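Local coordinates for protein minor fimbrium tip subunit Mfa3 (Porphyromonas gingivalis ATCC 33277, PDB 5NF4) that forms part of the tip of the minor fimbriae, the surface filaments with which this periodontal pathogen adheres to host cells and other oral bacteria and builds biofilms, at residues 131-134 / 135-139; 120-123 / 124-127. All blocks are in the same frame, centred on the assembly; numbering follows the deposited sequence.

Contact 1 (131-134 / 135-139); sequences NKSD and MNHFM. With FMT (formic acid), chain C.
M135 N donates to N131 O at 3.0 Å, the first of four consecutive i to i+4 backbone bonds that carry the chain through the opening turns of helix 132-140; N136, H137 and F138 repeat the pattern on K132, S133 and D134. N131 is the N-cap. Its OD1 takes D134 N at 2.9 Å, nearly head-on to the side-chain carbonyl, with an N-H...O angle of 169°. D134 in turn reaches back with OD2 to V130 N, so side chains at both ends of the first turn accept backbone N-H groups.

M135 is buried against L75 and F77 of strand 71-78 and F114 of strand 109-117. K132 and N136 run side by side, the lysine curled by bends at chi3 and chi4 until NZ stands 3.8 Å from N136 ND2. On the exposed side, chi1 of -76° brings the H137 ring back over the preceding turn, and its rotation (chi2 -46°) leaves CD2 3.3 Å from S133 O; ND1 donates in the ring plane to O2 of a formic acid, probably from the crystallisation liquor, at 3.0 Å.

Since NZ and ND2 are both donors, a water serves as their shared acceptor, 2.9 Å from NZ and weakly bound by ND2; NZ also has a long, weak ion pair with D112.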
loop_
_atom_site.group_PDB
_atom_site.type_symbol
_atom_site.label_atom_id
_atom_site.label_comp_id
_atom_site.label_asym_id
_atom_site.label_seq_id
_atom_site.Cartn_x
_atom_site.Cartn_y
_atom_site.Cartn_z
ATOM N N ASN A 131 16.867 7.000 -18.203
ATOM C CA ASN A 131 16.927 8.323 -17.624
ATOM C C ASN A 131 15.752 8.545 -16.703
ATOM O O ASN A 131 14.889 7.676 -16.540
ATOM C CB ASN A 131 16.979 9.392 -18.724
ATOM C CG ASN A 131 15.786 9.336 -19.652
ATOM O OD1 ASN A 131 14.692 8.957 -19.256
ATOM N ND2 ASN A 131 16.007 9.708 -20.918
ATOM N N LYS A 132 15.710 9.722 -16.099
ATOM C CA LYS A 132 14.709 10.008 -15.096
ATOM C C LYS A 132 13.284 10.011 -15.696
ATOM O O LYS A 132 12.317 9.647 -15.023
ATOM C CB LYS A 132 15.029 11.347 -14.433
ATOM C CG LYS A 132 14.262 11.567 -13.139
ATOM C CD LYS A 132 14.793 12.781 -12.382
ATOM C CE LYS A 132 14.446 14.078 -13.071
ATOM N NZ LYS A 132 12.994 14.294 -13.100
ATOM N N SER A 133 13.160 10.402 -16.962
ATOM C CA SER A 133 11.864 10.391 -17.642
ATOM C C SER A 133 11.319 8.963 -17.709
ATOM O O SER A 133 10.132 8.709 -17.390
ATOM C CB SER A 133 11.991 10.998 -19.054
ATOM O OG SER A 133 10.781 10.823 -19.768
ATOM N N ASP A 134 12.186 8.021 -18.101
ATOM C CA ASP A 134 11.824 6.607 -18.110
ATOM C C ASP A 134 11.450 6.137 -16.719
ATOM O O ASP A 134 10.537 5.339 -16.534
ATOM C CB ASP A 134 12.958 5.731 -18.621
ATOM C CG ASP A 134 13.296 5.982 -20.078
ATOM O OD1 ASP A 134 12.435 6.452 -20.834
ATOM O OD2 ASP A 134 14.455 5.717 -20.461
ATOM N N MET A 135 12.215 6.593 -15.741
ATOM C CA MET A 135 12.028 6.153 -14.368
ATOM C C MET A 135 10.650 6.582 -13.854
ATOM O O MET A 135 9.894 5.783 -13.262
ATOM C CB MET A 135 13.132 6.726 -13.453
ATOM C CG MET A 135 13.000 6.275 -11.982
ATOM S SD MET A 135 13.543 4.620 -11.702
ATOM C CE MET A 135 12.014 3.807 -11.236
ATOM N N ASN A 136 10.298 7.837 -14.089
ATOM C CA ASN A 136 8.968 8.297 -13.714
ATOM C C ASN A 136 7.832 7.577 -14.467
ATOM O O ASN A 136 6.811 7.263 -13.860
ATOM C CB ASN A 136 8.854 9.788 -13.890
ATOM C CG ASN A 136 9.541 10.539 -12.740
ATOM O OD1 ASN A 136 9.303 10.239 -11.568
ATOM N ND2 ASN A 136 10.409 11.471 -13.067
ATOM N N HIS A 137 8.011 7.314 -15.758
ATOM C CA HIS A 137 7.010 6.516 -16.486
ATOM C C HIS A 137 6.851 5.152 -15.830
ATOM O O HIS A 137 5.710 4.666 -15.655
ATOM C CB HIS A 137 7.391 6.369 -17.975
ATOM C CG HIS A 137 7.143 7.602 -18.806
ATOM N ND1 HIS A 137 5.976 8.338 -18.755
ATOM C CD2 HIS A 137 7.918 8.205 -19.741
ATOM C CE1 HIS A 137 6.056 9.351 -19.607
ATOM N NE2 HIS A 137 7.224 9.293 -20.219
ATOM N N PHE A 138 7.964 4.516 -15.463
ATOM C CA PHE A 138 7.928 3.201 -14.846
ATOM C C PHE A 138 7.169 3.251 -13.525
ATOM O O PHE A 138 6.331 2.378 -13.244
ATOM C CB PHE A 138 9.360 2.672 -14.623
ATOM C CG PHE A 138 9.431 1.263 -14.083
ATOM C CD1 PHE A 138 9.338 1.022 -12.707
ATOM C CD2 PHE A 138 9.552 0.180 -14.946
ATOM C CE1 PHE A 138 9.418 -0.286 -12.213
ATOM C CE2 PHE A 138 9.601 -1.120 -14.468
ATOM C CZ PHE A 138 9.532 -1.365 -13.106
ATOM N N MET A 139 7.459 4.259 -12.706
ATOM C CA MET A 139 6.743 4.408 -11.437
ATOM C C MET A 139 5.218 4.587 -11.599
ATOM O O MET A 139 4.454 4.230 -10.705
ATOM C CB MET A 139 7.245 5.596 -10.639
ATOM C CG MET A 139 8.699 5.499 -10.229
ATOM S SD MET A 139 9.189 4.143 -9.124
ATOM C CE MET A 139 8.627 4.841 -7.594
HETATM C C FMT C . 2.157 7.821 -17.248
HETATM O O1 FMT C . 1.430 7.468 -18.167
HETATM O O2 FMT C . 3.380 7.790 -17.375
HETATM O O HOH W 1 11.561 13.448 -15.448
#

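Contact 2 (120-123 / 124-127)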
loop_
_atom_site.group_PDB
_atom_site.type_symbol
_atom_site.label_atom_id
_atom_site.label_comp_id
_atom_site.label_asym_id
_atom_site.label_seq_id
_atom_site.Cartn_x
_atom_site.Cartn_y
_atom_site.Cartn_z
ATOM N N PRO A 120 8.564 -8.195 -9.828
ATOM C CA PRO A 120 9.130 -9.283 -10.633
ATOM C C PRO A 120 10.087 -8.807 -11.722
ATOM O O PRO A 120 9.729 -7.918 -12.525
ATOM C CB PRO A 120 7.893 -9.929 -11.268
ATOM C CG PRO A 120 6.794 -9.593 -10.354
ATOM C CD PRO A 120 7.095 -8.243 -9.803
ATOM N N ASN A 121 11.264 -9.430 -11.740
ATOM C CA ASN A 121 12.338 -9.129 -12.687
ATOM C C ASN A 121 12.681 -7.651 -12.801
ATOM O O ASN A 121 13.038 -7.164 -13.863
ATOM C CB ASN A 121 11.984 -9.697 -14.055
ATOM C CG ASN A 121 12.233 -11.178 -14.129
ATOM O OD1 ASN A 121 13.299 -11.632 -13.778
ATOM N ND2 ASN A 121 11.235 -11.947 -14.541
ATOM N N MET A 122 12.618 -6.955 -11.673
ATOM C CA MET A 122 13.033 -5.576 -11.608
ATOM C C MET A 122 14.475 -5.395 -12.084
ATOM O O MET A 122 14.801 -4.352 -12.663
ATOM C CB MET A 122 12.870 -5.039 -10.183
ATOM C CG MET A 122 13.131 -3.573 -10.064
ATOM S SD MET A 122 11.981 -2.594 -11.007
ATOM C CE MET A 122 12.988 -1.144 -11.304
ATOM N N GLN A 123 15.332 -6.396 -11.876
ATOM C CA GLN A 123 16.731 -6.225 -12.259
ATOM C C GLN A 123 16.855 -6.028 -13.773
ATOM O O GLN A 123 17.605 -5.168 -14.248
ATOM C CB GLN A 123 17.591 -7.417 -11.813
ATOM C CG GLN A 123 19.064 -7.113 -11.920
ATOM C CD GLN A 123 19.941 -8.186 -11.333
ATOM O OE1 GLN A 123 19.546 -9.337 -11.189
ATOM N NE2 GLN A 123 21.161 -7.812 -11.017
ATOM N N THR A 124 16.111 -6.828 -14.524
ATOM C CA THR A 124 16.050 -6.709 -15.969
ATOM C C THR A 124 15.428 -5.358 -16.373
ATOM O O THR A 124 15.871 -4.733 -17.336
ATOM C CB THR A 124 15.217 -7.883 -16.556
ATOM O OG1 THR A 124 15.893 -9.120 -16.283
ATOM C CG2 THR A 124 15.005 -7.724 -18.059
ATOM N N ALA A 125 14.405 -4.936 -15.634
ATOM C CA ALA A 125 13.700 -3.661 -15.907
ATOM C C ALA A 125 14.645 -2.461 -15.818
ATOM O O ALA A 125 14.448 -1.455 -16.491
ATOM C CB ALA A 125 12.557 -3.458 -14.941
ATOM N N MET A 126 15.639 -2.547 -14.939
ATOM C CA MET A 126 16.522 -1.426 -14.722
ATOM C C MET A 126 17.245 -1.036 -16.013
ATOM O O MET A 126 17.553 0.144 -16.232
ATOM C CB MET A 126 17.536 -1.769 -13.610
ATOM C CG MET A 126 16.905 -1.859 -12.233
ATOM S SD MET A 126 18.005 -2.627 -11.004
ATOM C CE MET A 126 19.039 -1.204 -10.744
ATOM N N ALA A 127 17.517 -2.015 -16.869
ATOM C CA ALA A 127 18.262 -1.717 -18.085
ATOM C C ALA A 127 17.423 -0.903 -19.077
ATOM O O ALA A 127 17.980 -0.187 -19.917
ATOM C CB ALA A 127 18.770 -3.002 -18.740
HETATM O O HOH W 2 15.516 -9.911 -13.889
#
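The side chains of M122 and M126, one turn apart on the short helix 122-126, cross at about a right angle. M122 has CG anti to its backbone N (chi1 -173°) and then bends at chi2, which brings its far end back over the following turn: SD lies 4.1 Å from A125 CB, and CE the same distance from M126 CG. M126 leaves the backbone differently, with CG beside its own N, so that this carbon passes 3.3 Å from M122 O before the chain turns at chi3. Both methionines are buried against A73 and L75 of strand 71-78, and M126 also meets F89 of strand 84-91.

Polar side chains gather at the start of the helix. N121 stands at the N-cap position, but its side chain makes no capping bond; a water bridges instead, donating to N121 OD1 at 2.8 Å and lying 2.5 Å from T124 OG1.

Backbone bonds tie the successive turns. A125 N reaches N121 O at 3.2 Å, with the donor in the carbonyl plane, whereas M126 N divides itself between M122 O at 3.0 Å and a weak bond to Q123 O, both well bent.

M122 and M126 are buried while N121, Q123 and T124 are exposed, an amphipathic pattern. The methionines pack without directional bonds on strands 71-78 and 84-91, A125 and M122 also meet F138 of helix 132-140, and on the exposed side a water links the N121 amide oxygen to the T124 hydroxyl.

Overall arrangement
Followed from the N terminus, the chain leaves strand 109-117 and enters helix 122-126, where contact 2 lies, then passes a short connection to helix 132-140, which carries contact 1, before going on to strands 143-144 and 161-170. The contacts stand in series, neither nested nor crossed, and each closes only local helical turns. The centres of contact 1 and contact 2 are about 13 Å apart. They nevertheless meet: F138 of 131-139 packs through CZ on M122 SD at 3.5 Å and through CE2 on A125 CB. Both helices lie on strand 71-78, the first reaching also to strand 84-91 and the second to strand 109-117, so the pair packs across neighbouring strands.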